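Long-range contacts in triacylglycerol lipase (Yarrowia lipolytica, PDB 3O0D), which probably hydrolyses the ester bonds of triacylglycerols, as an extracellular, glycosylated lipase of the alpha/beta-hydrolase fold: residues E247-W252 with N261-Q266; L254-L259 with Y292-G297. All coordinates share one frame; numbering follows the deposited sequence.

Contact 1 of 2, residues E247-W252 with N261-Q266; sequences EVFIDW and NVVMCQ
Asn-261 accepts through its backbone O from Asp-251 N, 2.7 Å away and nearly in line with the carbonyl bond; the flat end of its side chain lies by Trp-252 CE3, the two planes 65° apart. Asp-251 itself sits at the centre of an inverse gamma turn, and its carboxylate turns to Arg-228 in a salt bridge. Val-262 enters the antiparallel hairpin opposite Ile-250, with its CG1 3.7 Å from Val-248 CG1. Val-263 makes the hydrogen-bonded pair with Phe-249, donating and accepting at 2.9 Å between the N of each and the O of the other; on the other face its CG2 touches Phe-249 CB. With CG anti to the backbone N (chi1 -178°), the Phe-249 ring leads away and Val-263 CG2 lies at its edge. Met-264, bent at chi2 and chi3, lays SD and CE along Val-248, with CE 3.7 Å from CG2 of that valine. Cys-265 N binds Glu-247 O, a water joins Cys-265 O to Glu-247 N, and Cys-265 SG meets both Phe-249 CB, at 3.5 Å, and Glu-247 CG. Val-248, Val-262 and Met-264 thus offer aliphatic and thioether groups to Phe-18 and Tyr-15 of helix 12-27. On the other face, the disulfide to Cys-273 ties the strand end to the loop beyond, and Thr-226 and Ser-274 N hold the buried Glu-247 carboxylate.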
ATOM      1  N   GLU A 247      -5.414   4.764  -8.881  1.00 10.93           N
ATOM      2  CA  GLU A 247      -6.508   4.257  -8.027  1.00 11.23           C
ATOM      3  C   GLU A 247      -7.280   3.075  -8.706  1.00  9.53           C
ATOM      4  O   GLU A 247      -7.583   3.167  -9.916  1.00 10.60           O
ATOM      5  CB  GLU A 247      -7.500   5.393  -7.766  1.00 11.23           C
ATOM      6  CG  GLU A 247      -8.685   4.933  -6.827  1.00 10.66           C
ATOM      7  CD  GLU A 247      -9.555   6.070  -6.364  1.00 13.22           C
ATOM      8  OE1 GLU A 247      -9.521   7.197  -6.985  1.00 14.73           O
ATOM      9  OE2 GLU A 247     -10.328   5.880  -5.370  1.00 13.26           O
ATOM     10  N   VAL A 248      -7.497   2.000  -7.915  1.00  8.97           N
ATOM     11  CA  VAL A 248      -8.378   0.869  -8.276  1.00  8.91           C
ATOM     12  C   VAL A 248      -9.480   0.824  -7.176  1.00  8.22           C
ATOM     13  O   VAL A 248      -9.163   0.702  -6.029  1.00 10.09           O
ATOM     14  CB  VAL A 248      -7.594  -0.386  -8.132  1.00  8.68           C
ATOM     15  CG1 VAL A 248      -8.525  -1.625  -8.490  1.00  8.54           C
ATOM     16  CG2 VAL A 248      -6.346  -0.315  -9.157  1.00  9.32           C
ATOM     17  N   PHE A 249     -10.736   0.998  -7.554  1.00  8.40           N
ATOM     18  CA  PHE A 249     -11.800   1.285  -6.580  1.00  8.48           C
ATOM     19  C   PHE A 249     -12.730   0.092  -6.549  1.00  8.56           C
ATOM     20  O   PHE A 249     -13.246  -0.341  -7.585  1.00  9.65           O
ATOM     21  CB  PHE A 249     -12.561   2.480  -7.091  1.00  7.60           C
ATOM     22  CG  PHE A 249     -13.667   2.962  -6.187  1.00  6.73           C
ATOM     23  CD1 PHE A 249     -13.349   3.421  -4.855  1.00 11.86           C
ATOM     24  CD2 PHE A 249     -14.959   3.019  -6.661  1.00  9.43           C
ATOM     25  CE1 PHE A 249     -14.399   4.033  -4.082  1.00 11.51           C
ATOM     26  CE2 PHE A 249     -15.993   3.540  -5.906  1.00 10.75           C
ATOM     27  CZ  PHE A 249     -15.684   4.060  -4.595  1.00 11.11           C
ATOM     28  N   ILE A 250     -12.997  -0.361  -5.310  1.00  7.76           N
ATOM     29  CA  ILE A 250     -14.002  -1.433  -5.105  1.00  7.36           C
ATOM     30  C   ILE A 250     -15.300  -0.691  -4.831  1.00  8.75           C
ATOM     31  O   ILE A 250     -15.475  -0.162  -3.715  1.00 10.03           O
ATOM     32  CB  ILE A 250     -13.619  -2.234  -3.906  1.00  7.74           C
ATOM     33  CG1 ILE A 250     -12.267  -2.948  -4.102  1.00  7.11           C
ATOM     34  CG2 ILE A 250     -14.722  -3.292  -3.614  1.00  8.42           C
ATOM     35  CD1 ILE A 250     -11.741  -3.577  -2.744  1.00  8.58           C
ATOM     36  N   ASP A 251     -16.153  -0.640  -5.860  1.00  9.35           N
ATOM     37  CA  ASP A 251     -17.434   0.044  -5.711  1.00 10.51           C
ATOM     38  C   ASP A 251     -18.482  -0.962  -5.222  1.00  9.87           C
ATOM     39  O   ASP A 251     -19.381  -1.385  -6.001  1.00 10.36           O
ATOM     40  CB  ASP A 251     -17.833   0.699  -7.036  1.00 11.67           C
ATOM     41  CG  ASP A 251     -18.955   1.747  -6.849  1.00 13.84           C
ATOM     42  OD1 ASP A 251     -19.577   1.765  -5.778  1.00 13.81           O
ATOM     43  OD2 ASP A 251     -19.151   2.573  -7.770  1.00 16.03           O
ATOM     44  N   TRP A 252     -18.391  -1.328  -3.951  1.00  9.50           N
ATOM     45  CA  TRP A 252     -19.282  -2.408  -3.381  1.00  8.99           C
ATOM     46  C   TRP A 252     -19.204  -2.235  -1.905  1.00 11.25           C
ATOM     47  O   TRP A 252     -18.149  -1.921  -1.404  1.00 11.87           O
ATOM     48  CB  TRP A 252     -18.703  -3.791  -3.769  1.00  9.84           C
ATOM     49  CG  TRP A 252     -19.721  -4.926  -3.612  1.00 10.65           C
ATOM     50  CD1 TRP A 252     -19.679  -5.949  -2.699  1.00 11.56           C
ATOM     51  CD2 TRP A 252     -20.963  -5.046  -4.313  1.00 10.37           C
ATOM     52  NE1 TRP A 252     -20.813  -6.759  -2.858  1.00 13.05           N
ATOM     53  CE2 TRP A 252     -21.580  -6.248  -3.861  1.00 13.54           C
ATOM     54  CE3 TRP A 252     -21.508  -4.370  -5.411  1.00 12.60           C
ATOM     55  CZ2 TRP A 252     -22.792  -6.721  -4.405  1.00 15.04           C
ATOM     56  CZ3 TRP A 252     -22.736  -4.823  -6.001  1.00 13.15           C
ATOM     57  CH2 TRP A 252     -23.356  -5.999  -5.455  1.00 14.74           C
ATOM     58  N   ASN A 261     -17.670  -4.700 -10.315  1.00  8.91           N
ATOM     59  CA  ASN A 261     -17.673  -3.590  -9.349  1.00  8.94           C
ATOM     60  C   ASN A 261     -16.286  -3.281  -8.813  1.00 10.04           C
ATOM     61  O   ASN A 261     -16.146  -2.468  -7.874  1.00 11.20           O
ATOM     62  CB  ASN A 261     -18.604  -3.901  -8.223  1.00  8.39           C
ATOM     63  CG  ASN A 261     -20.022  -3.594  -8.639  1.00 11.19           C
ATOM     64  OD1 ASN A 261     -20.643  -2.527  -8.262  1.00 15.58           O
ATOM     65  ND2 ASN A 261     -20.560  -4.473  -9.424  1.00 10.05           N
ATOM     66  N   VAL A 262     -15.246  -3.743  -9.490  1.00  8.92           N
ATOM     67  CA  VAL A 262     -13.902  -3.237  -9.180  1.00  9.22           C
ATOM     68  C   VAL A 262     -13.437  -2.457 -10.480  1.00  9.20           C
ATOM     69  O   VAL A 262     -13.395  -3.065 -11.573  1.00 11.21           O
ATOM     70  CB  VAL A 262     -12.952  -4.394  -8.887  1.00  7.36           C
ATOM     71  CG1 VAL A 262     -11.473  -3.893  -8.564  1.00  9.24           C
ATOM     72  CG2 VAL A 262     -13.419  -5.344  -7.759  1.00 11.06           C
ATOM     73  N   VAL A 263     -13.102  -1.174 -10.367  1.00  8.28           N
ATOM     74  CA  VAL A 263     -12.922  -0.367 -11.579  1.00  7.44           C
ATOM     75  C   VAL A 263     -11.541   0.318 -11.473  1.00  7.97           C
ATOM     76  O   VAL A 263     -11.057   0.601 -10.360  1.00  8.85           O
ATOM     77  CB  VAL A 263     -14.065   0.660 -11.816  1.00  9.76           C
ATOM     78  CG1 VAL A 263     -15.388  -0.087 -12.136  1.00 11.88           C
ATOM     79  CG2 VAL A 263     -14.216   1.631 -10.564  1.00 10.42           C
ATOM     80  N   MET A 264     -10.950   0.631 -12.644  1.00 10.17           N
ATOM     81  CA  MET A 264      -9.700   1.395 -12.642  1.00  8.99           C
ATOM     82  C   MET A 264     -10.079   2.860 -12.851  1.00 11.10           C
ATOM     83  O   MET A 264     -10.881   3.190 -13.735  1.00 12.46           O
ATOM     84  CB  MET A 264      -8.886   0.932 -13.884  1.00 11.45           C
ATOM     85  CG  MET A 264      -8.612  -0.586 -13.994  1.00 12.15           C
ATOM     86  SD  MET A 264      -7.728  -1.181 -12.568  1.00 10.87           S
ATOM     87  CE  MET A 264      -6.029  -0.480 -12.830  1.00  9.32           C
ATOM     88  N   CYS A 265      -9.568   3.755 -11.980  1.00 10.05           N
ATOM     89  CA  CYS A 265     -10.015   5.162 -11.987  1.00 13.05           C
ATOM     90  C   CYS A 265      -8.921   5.986 -12.622  1.00  9.76           C
ATOM     91  O   CYS A 265      -7.803   5.781 -12.229  1.00 13.71           O
ATOM     92  CB  CYS A 265     -10.108   5.613 -10.507  1.00 11.25           C
ATOM     93  SG  CYS A 265     -11.332   4.519  -9.639  1.00 14.46           S
ATOM     94  N   GLN A 266      -9.294   6.872 -13.519  1.00 11.62           N
ATOM     95  CA  GLN A 266      -8.300   7.948 -14.003  1.00 12.33           C
ATOM     96  C   GLN A 266      -8.107   8.986 -12.915  1.00 12.58           C
ATOM     97  O   GLN A 266      -8.965   9.237 -12.056  1.00 13.20           O
ATOM     98  CB  GLN A 266      -8.718   8.605 -15.241  1.00 13.04           C
ATOM     99  CG  GLN A 266      -8.819   7.621 -16.445  1.00 14.86           C
ATOM    100  CD  GLN A 266      -7.534   7.242 -17.040  1.00 14.75           C
ATOM    101  OE1 GLN A 266      -6.494   7.298 -16.411  1.00 16.59           O
ATOM    102  NE2 GLN A 266      -7.584   6.766 -18.296  1.00 15.84           N
TER
HETATM  103  O   HOH W   1      -5.924   7.064 -10.619  1.00 13.27           O

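Contact 2 of 2, residues L254-L259 with Y292-G297; sequences LIHPPL and YFVTEG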
ATOM      1  N   LEU A 254     -19.364  -4.601   0.456  1.00 11.36           N
ATOM      2  CA  LEU A 254     -18.853  -5.681   1.238  1.00 12.08           C
ATOM      3  C   LEU A 254     -17.518  -6.214   0.694  1.00 13.83           C
ATOM      4  O   LEU A 254     -17.112  -5.860  -0.416  1.00 13.36           O
ATOM      5  CB  LEU A 254     -19.864  -6.830   1.182  1.00 13.04           C
ATOM      6  CG  LEU A 254     -21.227  -6.406   1.817  1.00 18.63           C
ATOM      7  CD1 LEU A 254     -22.223  -7.501   1.692  1.00 19.35           C
ATOM      8  CD2 LEU A 254     -21.098  -5.993   3.274  1.00 17.78           C
ATOM      9  N   ILE A 255     -16.968  -7.186   1.417  1.00 11.74           N
ATOM     10  CA  ILE A 255     -15.889  -8.029   0.857  1.00 11.31           C
ATOM     11  C   ILE A 255     -16.450  -8.832  -0.330  1.00 10.82           C
ATOM     12  O   ILE A 255     -17.669  -8.827  -0.619  1.00 11.63           O
ATOM     13  CB  ILE A 255     -15.287  -8.949   1.922  1.00 11.20           C
ATOM     14  CG1 ILE A 255     -16.373  -9.856   2.581  1.00 16.25           C
ATOM     15  CG2 ILE A 255     -14.590  -8.058   3.012  1.00 13.11           C
ATOM     16  CD1 ILE A 255     -15.874 -11.022   3.534  1.00 17.55           C
ATOM     17  N   HIS A 256     -15.545  -9.526  -0.994  1.00 10.92           N
ATOM     18  CA  HIS A 256     -15.900 -10.333  -2.127  1.00 11.34           C
ATOM     19  C   HIS A 256     -16.770  -9.664  -3.166  1.00  9.91           C
ATOM     20  O   HIS A 256     -17.841 -10.191  -3.521  1.00 11.29           O
ATOM     21  CB  HIS A 256     -16.492 -11.705  -1.619  1.00 13.03           C
ATOM     22  CG  HIS A 256     -15.522 -12.472  -0.769  1.00 17.58           C
ATOM     23  ND1 HIS A 256     -14.239 -12.795  -1.193  1.00 21.25           N
ATOM     24  CD2 HIS A 256     -15.620 -12.901   0.515  1.00 21.69           C
ATOM     25  CE1 HIS A 256     -13.600 -13.395  -0.195  1.00 24.20           C
ATOM     26  NE2 HIS A 256     -14.419 -13.467   0.847  1.00 22.79           N
ATOM     27  N   PRO A 257     -16.344  -8.501  -3.700  1.00  8.67           N
ATOM     28  CA  PRO A 257     -17.166  -7.772  -4.613  1.00  7.26           C
ATOM     29  C   PRO A 257     -17.333  -8.591  -5.922  1.00  9.00           C
ATOM     30  O   PRO A 257     -16.436  -9.416  -6.327  1.00  8.59           O
ATOM     31  CB  PRO A 257     -16.334  -6.525  -4.910  1.00  8.09           C
ATOM     32  CG  PRO A 257     -14.883  -6.917  -4.619  1.00 10.00           C
ATOM     33  CD  PRO A 257     -14.997  -7.892  -3.476  1.00  7.27           C
ATOM     34  N   PRO A 258     -18.437  -8.327  -6.604  1.00  9.01           N
ATOM     35  CA  PRO A 258     -18.573  -8.832  -7.967  1.00 10.96           C
ATOM     36  C   PRO A 258     -17.467  -8.226  -8.892  1.00  9.93           C
ATOM     37  O   PRO A 258     -16.951  -7.129  -8.715  1.00  9.07           O
ATOM     38  CB  PRO A 258     -19.937  -8.360  -8.442  1.00 14.02           C
ATOM     39  CG  PRO A 258     -20.517  -7.668  -7.338  1.00 14.16           C
ATOM     40  CD  PRO A 258     -19.542  -7.420  -6.226  1.00  8.98           C
ATOM     41  N   LEU A 259     -17.148  -9.001  -9.934  1.00  9.29           N
ATOM     42  CA  LEU A 259     -16.155  -8.522 -10.914  1.00  8.99           C
ATOM     43  C   LEU A 259     -16.525  -7.195 -11.529  1.00  8.85           C
ATOM     44  O   LEU A 259     -15.635  -6.385 -11.744  1.00  8.69           O
ATOM     45  CB  LEU A 259     -16.076  -9.606 -12.055  1.00  7.01           C
ATOM     46  CG  LEU A 259     -15.094  -9.249 -13.180  1.00  8.13           C
ATOM     47  CD1 LEU A 259     -13.685  -9.090 -12.661  1.00  6.67           C
ATOM     48  CD2 LEU A 259     -15.092 -10.507 -14.172  1.00  8.36           C
ATOM     49  N   TYR A 292     -11.706  -5.090   1.828  1.00  9.39           N
ATOM     50  CA  TYR A 292     -10.850  -5.076   0.658  1.00  9.89           C
ATOM     51  C   TYR A 292     -10.693  -6.506   0.089  1.00  8.98           C
ATOM     52  O   TYR A 292      -9.708  -7.083   0.256  1.00  9.17           O
ATOM     53  CB  TYR A 292      -9.471  -4.469   0.994  1.00  8.93           C
ATOM     54  CG  TYR A 292      -9.492  -2.955   1.029  1.00 11.74           C
ATOM     55  CD1 TYR A 292      -9.778  -2.263   2.194  1.00  9.99           C
ATOM     56  CD2 TYR A 292      -9.274  -2.233  -0.084  1.00 10.75           C
ATOM     57  CE1 TYR A 292      -9.837  -0.920   2.223  1.00  7.90           C
ATOM     58  CE2 TYR A 292      -9.324  -0.890  -0.077  1.00  8.97           C
ATOM     59  CZ  TYR A 292      -9.632  -0.195   1.072  1.00  6.99           C
ATOM     60  OH  TYR A 292      -9.710   1.172   0.997  1.00 11.35           O
ATOM     61  N   PHE A 293     -11.724  -6.982  -0.604  1.00  9.28           N
ATOM     62  CA  PHE A 293     -11.811  -8.369  -1.119  1.00  7.96           C
ATOM     63  C   PHE A 293     -12.017  -9.386   0.010  1.00  9.65           C
ATOM     64  O   PHE A 293     -12.979 -10.108   0.028  1.00 11.07           O
ATOM     65  CB  PHE A 293     -10.609  -8.776  -2.005  1.00  8.86           C
ATOM     66  CG  PHE A 293     -10.471  -7.968  -3.266  1.00  7.57           C
ATOM     67  CD1 PHE A 293      -9.614  -6.926  -3.322  1.00  9.29           C
ATOM     68  CD2 PHE A 293     -11.137  -8.292  -4.405  1.00  9.05           C
ATOM     69  CE1 PHE A 293      -9.500  -6.182  -4.372  1.00  9.29           C
ATOM     70  CE2 PHE A 293     -10.987  -7.512  -5.493  1.00 10.83           C
ATOM     71  CZ  PHE A 293     -10.145  -6.458  -5.455  1.00 10.05           C
ATOM     72  N   VAL A 294     -11.068  -9.384   0.937  1.00 10.16           N
ATOM     73  CA  VAL A 294     -11.163 -10.095   2.190  1.00 10.28           C
ATOM     74  C   VAL A 294     -11.189  -9.066   3.348  1.00  9.47           C
ATOM     75  O   VAL A 294     -10.906  -7.959   3.117  1.00  9.01           O
ATOM     76  CB  VAL A 294      -9.990 -11.038   2.422  1.00  9.84           C
ATOM     77  CG1 VAL A 294      -9.878 -12.027   1.335  1.00 13.83           C
ATOM     78  CG2 VAL A 294      -8.742 -10.271   2.459  1.00 12.07           C
ATOM     79  N   THR A 295     -11.568  -9.502   4.543  1.00 11.57           N
ATOM     80  CA  THR A 295     -11.549  -8.586   5.702  1.00 11.21           C
ATOM     81  C   THR A 295     -10.118  -8.330   6.143  1.00 13.72           C
ATOM     82  O   THR A 295      -9.405  -9.287   6.395  1.00 17.60           O
ATOM     83  CB  THR A 295     -12.363  -9.200   6.864  1.00 13.23           C
ATOM     84  OG1 THR A 295     -13.729  -9.286   6.397  1.00 15.98           O
ATOM     85  CG2 THR A 295     -12.303  -8.189   8.013  1.00 13.33           C
ATOM     86  N   GLU A 296      -9.705  -7.076   6.213  1.00 11.35           N
ATOM     87  CA  GLU A 296      -8.318  -6.762   6.585  1.00 11.02           C
ATOM     88  C   GLU A 296      -8.341  -6.427   8.079  1.00 15.12           C
ATOM     89  O   GLU A 296      -9.413  -6.132   8.576  1.00 13.71           O
ATOM     90  CB  GLU A 296      -7.843  -5.534   5.845  1.00 10.24           C
ATOM     91  CG  GLU A 296      -7.783  -5.622   4.307  1.00 11.17           C
ATOM     92  CD  GLU A 296      -6.611  -6.622   3.870  1.00 15.77           C
ATOM     93  OE1 GLU A 296      -5.711  -6.921   4.659  1.00 13.33           O
ATOM     94  OE2 GLU A 296      -6.598  -7.039   2.691  1.00 10.64           O
ATOM     95  N   GLY A 297      -7.211  -6.657   8.758  1.00 12.70           N
ATOM     96  CA  GLY A 297      -7.046  -6.120  10.125  1.00 13.35           C
ATOM     97  C   GLY A 297      -7.153  -7.131  11.199  1.00 13.59           C
ATOM     98  O   GLY A 297      -6.822  -6.803  12.380  1.00 15.29           O
TER
HETATM   99  O   HOH W   2     -14.295  -5.339  -0.704  1.00  9.82           O
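His-256 N donates to Phe-293 O at 2.8 Å, the one direct hydrogen bond between the two loops, with an N-H...O angle of 157°. The same oxygen lies over one face of the His-256 imidazole, offset toward the rim and 3.2 Å from ND1, at an angle too poor for a second bond. Ile-255 CB also presses on it, at 3.2 Å, so the His-256 N-H, its ring face and Ile-255 CB all meet one oxygen. Beyond CB, Ile-255 sends CG2 against the backbone of Val-294 and Thr-295, 3.6 Å from Val-294 C; CG1, held between the backbone N and the carbonyl carbon (chi1 57°), carries CD1 to Thr-295 OG1. On the other flank, Pro-257 CG and CD pack 4.0 Å from Phe-293 CD2, with the two side chains crossing at about a right angle. A water accepts from Phe-293 N and donates to Leu-254 O, adding a second polar link. Neither partner has regular secondary structure: the connection between strands 247-250 and 262-265 meets the chain just after helix 285-290, which carries His-289 of a probable Ser-His-Asp triad, as in other alpha/beta-hydrolases. Phe-293, with positive phi (71°), centres a classic gamma turn closed by a weak Val-294 N to Tyr-292 O bond. Its ring meets Tyr-15 edge-to-face, and the Tyr-15 hydroxyl bonds to Pro-257 O, so one tyrosine of helix 12-27 touches both loops. Tyr-292 points away from residues 254-259, its OH hydrogen-bonded to Asp-230, the probable acid of that triad.

In the fold
Contact 1 is a beta hairpin of the central mixed sheet, and the first segment of contact 2 belongs to the loop that joins its strands; the second segment follows helix 285-290. Along the chain the order is therefore 247-252, 254-259, 261-266, 292-297. Their centres lie 12 Å apart, on the same side of the molecule. They touch through Trp-252, whose CE2 is 3.3 Å from Pro-258 CD, and through Ile-250, which packs against Pro-257 and Phe-293. Tyr-15 of helix 12-27 borders both. The part of the sheet beyond strand 222-227, before strands 3-8 and 269-270, is thereby joined to the loop carrying Tyr-292, beside the probable catalytic triad.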